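PDB 4QGO: DNA-entry nuclease (Competence-specific nuclease) from Streptococcus agalactiae ILRI112, which probably cleaves DNA and RNA without sequence specificity, as a virulence-factor nuclease of the beta-beta-alpha metal (His-Me finger) type. Local coordinates for residues A51-T56 / K123-S128; Y116-N121 / S158-A163. The protein carries 1 engineered substitution. All blocks are in the same frame, centred on the assembly; numbering follows the deposited sequence.

Contact 1: residues A51-T56 / K123-S128; sequences AYVQNT and KGWDAS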
loop_
_atom_site.group_PDB
_atom_site.type_symbol
_atom_site.label_atom_id
_atom_site.label_comp_id
_atom_site.label_asym_id
_atom_site.label_seq_id
_atom_site.Cartn_x
_atom_site.Cartn_y
_atom_site.Cartn_z
ATOM N N ALA A 51 16.057 -4.360 -12.931
ATOM C CA ALA A 51 14.752 -3.974 -12.406
ATOM C C ALA A 51 13.828 -5.188 -12.340
ATOM O O ALA A 51 13.872 -6.070 -13.211
ATOM C CB ALA A 51 14.140 -2.887 -13.271
ATOM N N TYR A 52 12.988 -5.243 -11.308
ATOM C CA TYR A 52 12.105 -6.391 -11.108
ATOM C C TYR A 52 10.938 -6.039 -10.197
ATOM O O TYR A 52 10.976 -5.029 -9.491
ATOM C CB TYR A 52 12.876 -7.558 -10.459
ATOM C CG TYR A 52 13.275 -7.304 -9.005
ATOM C CD1 TYR A 52 14.472 -6.675 -8.687
ATOM C CD2 TYR A 52 12.435 -7.675 -7.955
ATOM C CE1 TYR A 52 14.835 -6.423 -7.360
ATOM C CE2 TYR A 52 12.789 -7.416 -6.620
ATOM C CZ TYR A 52 13.997 -6.797 -6.334
ATOM O OH TYR A 52 14.351 -6.532 -5.015
ATOM N N VAL A 53 9.912 -6.885 -10.226
ATOM C CA VAL A 53 8.882 -6.932 -9.195
ATOM C C VAL A 53 8.737 -8.366 -8.740
ATOM O O VAL A 53 8.811 -9.298 -9.552
ATOM C CB VAL A 53 7.524 -6.462 -9.718
ATOM C CG1 VAL A 53 6.466 -6.439 -8.597
ATOM C CG2 VAL A 53 7.680 -5.128 -10.273
ATOM N N GLN A 54 8.539 -8.538 -7.435
ATOM C CA GLN A 54 8.245 -9.834 -6.856
ATOM C C GLN A 54 7.058 -9.703 -5.913
ATOM O O GLN A 54 7.144 -9.021 -4.889
ATOM C CB GLN A 54 9.457 -10.365 -6.092
ATOM C CG GLN A 54 9.216 -11.720 -5.471
ATOM C CD GLN A 54 9.097 -12.813 -6.497
ATOM O OE1 GLN A 54 10.019 -13.039 -7.289
ATOM N NE2 GLN A 54 7.956 -13.490 -6.511
ATOM N N ASN A 55 5.941 -10.334 -6.263
ATOM C CA ASN A 55 4.811 -10.450 -5.342
ATOM C C ASN A 55 4.906 -11.767 -4.594
ATOM O O ASN A 55 5.524 -12.730 -5.077
ATOM C CB ASN A 55 3.480 -10.397 -6.093
ATOM C CG ASN A 55 3.124 -9.001 -6.560
ATOM O OD1 ASN A 55 3.011 -8.738 -7.760
ATOM N ND2 ASN A 55 2.888 -8.107 -5.605
ATOM N N THR A 56 4.311 -11.823 -3.405
ATOM C CA THR A 56 4.340 -13.047 -2.606
ATOM C C THR A 56 3.027 -13.185 -1.857
ATOM O O THR A 56 2.259 -12.225 -1.732
ATOM C CB THR A 56 5.503 -13.083 -1.586
ATOM O OG1 THR A 56 5.208 -12.241 -0.468
ATOM C CG2 THR A 56 6.840 -12.663 -2.223
ATOM N N LYS A 123 8.770 -7.604 -17.807
ATOM C CA LYS A 123 8.491 -8.782 -18.620
ATOM C C LYS A 123 8.006 -9.975 -17.804
ATOM O O LYS A 123 8.655 -10.381 -16.839
ATOM C CB LYS A 123 9.743 -9.170 -19.416
ATOM C CG LYS A 123 9.562 -10.389 -20.304
ATOM C CD LYS A 123 8.410 -10.192 -21.272
ATOM N N GLY A 124 6.850 -10.510 -18.190
ATOM C CA GLY A 124 6.331 -11.736 -17.605
ATOM C C GLY A 124 5.427 -11.543 -16.399
ATOM O O GLY A 124 4.798 -12.484 -15.918
ATOM N N TRP A 125 5.363 -10.316 -15.901
ATOM C CA TRP A 125 4.608 -10.042 -14.684
ATOM C C TRP A 125 3.134 -9.769 -14.937
ATOM O O TRP A 125 2.768 -9.054 -15.875
ATOM C CB TRP A 125 5.243 -8.856 -13.957
ATOM C CG TRP A 125 4.620 -8.512 -12.643
ATOM C CD1 TRP A 125 4.548 -9.308 -11.537
ATOM C CD2 TRP A 125 4.021 -7.264 -12.284
ATOM N NE1 TRP A 125 3.916 -8.636 -10.513
ATOM C CE2 TRP A 125 3.590 -7.376 -10.945
ATOM C CE3 TRP A 125 3.814 -6.060 -12.963
ATOM C CZ2 TRP A 125 2.953 -6.331 -10.273
ATOM C CZ3 TRP A 125 3.188 -5.022 -12.297
ATOM C CH2 TRP A 125 2.753 -5.169 -10.963
ATOM N N ASP A 126 2.283 -10.331 -14.085
ATOM C CA ASP A 126 0.857 -10.071 -14.177
ATOM C C ASP A 126 0.571 -8.674 -13.617
ATOM O O ASP A 126 0.489 -8.471 -12.404
ATOM C CB ASP A 126 0.076 -11.169 -13.445
ATOM C CG ASP A 126 -1.423 -10.969 -13.502
ATOM O OD1 ASP A 126 -1.882 -9.996 -14.136
ATOM O OD2 ASP A 126 -2.144 -11.795 -12.906
ATOM N N ALA A 127 0.433 -7.706 -14.521
ATOM C CA ALA A 127 0.215 -6.318 -14.138
ATOM C C ALA A 127 -1.272 -5.975 -14.099
ATOM O O ALA A 127 -1.643 -4.807 -13.990
ATOM C CB ALA A 127 0.951 -5.383 -15.100
ATOM N N SER A 128 -2.117 -6.999 -14.177
ATOM C CA SER A 128 -3.564 -6.794 -14.226
ATOM C C SER A 128 -4.194 -6.503 -12.870
ATOM O O SER A 128 -3.574 -6.675 -11.818
ATOM C CB SER A 128 -4.256 -8.011 -14.842
ATOM O OG SER A 128 -4.331 -9.072 -13.906
#
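Val53 and Trp125 bring the two backbones closest, with their CA atoms 7.6 Å apart and no main-chain hydrogen bond between the segments. Val53 lies on strand 52-54, the edge strand of the large antiparallel sheet. Trp125 sits in the loop between helix 116-119 and strand 135-139. The indole is touched on both faces. Val53 covers one face, with CB 4.2 Å from the centroid of the five-membered ring of Trp125 in a CH-pi contact. Its CG1 methyl lies further toward the rim, 3.8 Å from Trp125 CE2. This branch points at the ring because it stands anti to the Val53 backbone N (chi1 -177°). Near the rim of the opposite face rests Ala127 CA, two residues on in the same loop, 3.6 Å above the ring plane.

Asn55 works at the edge of the indole. Trp125 NE1 donates to Asn55 OD1 over 2.9 Å. The oxygen lies in the ring plane, although the N-H...O angle is a bent 149°. The amide and the indole are nearly coplanar, 20° apart, but their side chains meet at about a right angle. Asn55 OD1 also comes within 3.5 Å of Trp125 CZ2. The other end of the amide is used too: Asn55 ND2 bonds to Asn134 OD1. The two bonds together fix which end of the amide is oxygen.

Between 51-56 and 123-128 the link is thus made by side chains, an apolar face contact and one N-H...O bond. The indole N-H, the ring's one polar group, is satisfied by the oxygen of a buried amide.

Contact 2: residues Y116-N121 / S158-A163; sequences YALAGN and SLVRKA. With SO4 (sulfate ion), chain E.
Leu118 reaches from helix 116-119 onto helix 153-165, meeting Val160 and Arg161. Helix 116-119 lies in the connection between strands 108-112 and 135-139. This two-stranded sheet is consistent with the beta hairpin of the beta-beta-alpha metal fold. The Leu118 and Val160 side chains cross at about a right angle. Both methyls of the leucine fork face the valine: CD2 of Leu118 is 4.0 Å from CG1 of Val160, and CD1 is 4.1 Å from the same methyl. Leu118 CG stands beside its own backbone N (chi1 -61°), which carries the fork across to the second helix. There CD2 packs against main chain as well, 3.8 Å from Arg161 CA. Leu70 of strand 66-70 and Tyr172 of strand 170-177 touch both Leu118 and Val160, so the pair joins the two helices to the large sheet.

Arg161 borders this apolar patch. Its CB lies 3.9 Å from Leu118 CD2, while its CD makes only a loose approach to Ala117 CB. The chain then bends at chi3 (66°) and turns the guanidinium back along its own helix. NH2 of Arg161 donates to Ser158 OG over 2.9 Å, at a bent 136° and with the oxygen tilted from the guanidinium plane. Ser158 OG also lies in hydrogen-bonding range of Asn146 OD1 and Asn154 O, which must share its one proton.

Tyr116 takes another direction and meets a sulfate, probably from the crystallisation liquor, which also bonds to Arg81 N. Sulfate O2 lies in the plane of the ring and accepts from Tyr116 OH at 2.8 Å.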
loop_
_atom_site.group_PDB
_atom_site.type_symbol
_atom_site.label_atom_id
_atom_site.label_comp_id
_atom_site.label_asym_id
_atom_site.label_seq_id
_atom_site.Cartn_x
_atom_site.Cartn_y
_atom_site.Cartn_z
ATOM N N TYR A 116 0.549 -0.341 -11.359
ATOM C CA TYR A 116 0.691 -0.605 -12.777
ATOM C C TYR A 116 1.675 0.361 -13.425
ATOM O O TYR A 116 2.538 -0.048 -14.199
ATOM C CB TYR A 116 -0.681 -0.503 -13.466
ATOM C CG TYR A 116 -0.622 -0.764 -14.956
ATOM C CD1 TYR A 116 -0.492 -2.055 -15.441
ATOM C CD2 TYR A 116 -0.671 0.283 -15.871
ATOM C CE1 TYR A 116 -0.423 -2.308 -16.796
ATOM C CE2 TYR A 116 -0.616 0.035 -17.229
ATOM C CZ TYR A 116 -0.482 -1.262 -17.680
ATOM O OH TYR A 116 -0.416 -1.528 -19.032
ATOM N N ALA A 117 1.552 1.647 -13.115
ATOM C CA ALA A 117 2.419 2.636 -13.749
ATOM C C ALA A 117 3.891 2.426 -13.393
ATOM O O ALA A 117 4.780 2.803 -14.148
ATOM C CB ALA A 117 1.981 4.045 -13.377
ATOM N N LEU A 118 4.151 1.823 -12.238
ATOM C CA LEU A 118 5.527 1.671 -11.778
ATOM C C LEU A 118 6.235 0.461 -12.373
ATOM O O LEU A 118 7.440 0.503 -12.612
ATOM C CB LEU A 118 5.595 1.620 -10.246
ATOM C CG LEU A 118 5.077 2.863 -9.533
ATOM C CD1 LEU A 118 5.119 2.651 -8.020
ATOM C CD2 LEU A 118 5.890 4.091 -9.927
ATOM N N ALA A 119 5.488 -0.609 -12.641
ATOM C CA ALA A 119 6.137 -1.858 -13.007
ATOM C C ALA A 119 5.444 -2.606 -14.134
ATOM O O ALA A 119 5.796 -3.753 -14.433
ATOM C CB ALA A 119 6.233 -2.719 -11.803
ATOM N N GLY A 120 4.476 -1.947 -14.765
ATOM C CA GLY A 120 3.683 -2.576 -15.807
ATOM C C GLY A 120 4.438 -3.027 -17.048
ATOM O O GLY A 120 3.895 -3.775 -17.859
ATOM N N ASN A 121 5.683 -2.584 -17.204
ATOM C CA ASN A 121 6.489 -3.003 -18.347
ATOM C C ASN A 121 7.508 -4.096 -17.991
ATOM O O ASN A 121 8.388 -4.415 -18.795
ATOM C CB ASN A 121 7.189 -1.793 -18.978
ATOM C CG ASN A 121 7.521 -2.008 -20.441
ATOM O OD1 ASN A 121 6.804 -2.710 -21.153
ATOM N ND2 ASN A 121 8.615 -1.402 -20.895
ATOM N N SER A 158 2.996 8.549 -6.253
ATOM C CA SER A 158 3.392 9.714 -7.028
ATOM C C SER A 158 4.825 10.137 -6.742
ATOM O O SER A 158 5.543 10.524 -7.669
ATOM C CB SER A 158 2.448 10.885 -6.775
ATOM O OG SER A 158 1.156 10.590 -7.274
ATOM N N LEU A 159 5.259 10.069 -5.484
ATOM C CA LEU A 159 6.651 10.391 -5.182
ATOM C C LEU A 159 7.596 9.445 -5.911
ATOM O O LEU A 159 8.629 9.864 -6.447
ATOM C CB LEU A 159 6.930 10.309 -3.674
ATOM C CG LEU A 159 6.200 11.315 -2.790
ATOM C CD1 LEU A 159 6.564 11.066 -1.324
ATOM C CD2 LEU A 159 6.532 12.746 -3.194
ATOM N N VAL A 160 7.249 8.161 -5.923
ATOM C CA VAL A 160 8.104 7.156 -6.541
ATOM C C VAL A 160 8.102 7.322 -8.059
ATOM O O VAL A 160 9.152 7.287 -8.702
ATOM C CB VAL A 160 7.647 5.738 -6.184
ATOM C CG1 VAL A 160 8.474 4.708 -6.925
ATOM C CG2 VAL A 160 7.780 5.517 -4.684
ATOM N N ARG A 161 6.919 7.537 -8.613
ATOM C CA ARG A 161 6.771 7.739 -10.051
ATOM C C ARG A 161 7.578 8.941 -10.514
ATOM O O ARG A 161 8.292 8.869 -11.521
ATOM C CB ARG A 161 5.292 7.946 -10.358
ATOM C CG ARG A 161 4.950 7.988 -11.811
ATOM C CD ARG A 161 3.445 8.056 -12.015
ATOM N NE ARG A 161 2.896 9.314 -11.516
ATOM C CZ ARG A 161 2.064 9.410 -10.488
ATOM N NH1 ARG A 161 1.678 8.311 -9.840
ATOM N NH2 ARG A 161 1.618 10.605 -10.112
ATOM N N LYS A 162 7.481 10.043 -9.781
ATOM C CA LYS A 162 8.209 11.249 -10.162
ATOM C C LYS A 162 9.719 11.034 -10.090
ATOM O O LYS A 162 10.461 11.535 -10.940
ATOM C CB LYS A 162 7.756 12.445 -9.321
ATOM C CG LYS A 162 6.363 12.916 -9.716
ATOM C CD LYS A 162 5.805 13.956 -8.764
ATOM C CE LYS A 162 4.386 14.342 -9.176
ATOM N NZ LYS A 162 3.855 15.459 -8.345
ATOM N N ALA A 163 10.171 10.273 -9.096
ATOM C CA ALA A 163 11.586 9.941 -8.965
ATOM C C ALA A 163 12.074 9.109 -10.148
ATOM O O ALA A 163 13.121 9.399 -10.748
ATOM C CB ALA A 163 11.827 9.205 -7.647
HETATM S S SO4 E . -1.167 -4.690 -20.859
HETATM O O1 SO4 E . -2.540 -4.794 -20.374
HETATM O O2 SO4 E . -0.305 -4.205 -19.782
HETATM O O3 SO4 E . -0.703 -6.003 -21.298
HETATM O O4 SO4 E . -1.125 -3.762 -21.986
#

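How the contacts relate
The centres of contact 1 and contact 2 are 13 Å apart, and segments 116-121 and 123-128 are nearly continuous in the chain. Contact 1 ties this run to the sheet edge at 51-56; contact 2 ties it to helix 153-165. The two also touch directly. Ala119 O lies 3.4 Å from Trp125 CE3. Ala127 CB packs on Gly120 CA at 4.0 Å, and Ala127 also touches Tyr116, whose hydroxyl holds the sulfate. No metal is bound here. Both contacts hold parts of what is probably the catalytic beta-beta-alpha region, and the sulfate binds to the same run of chain.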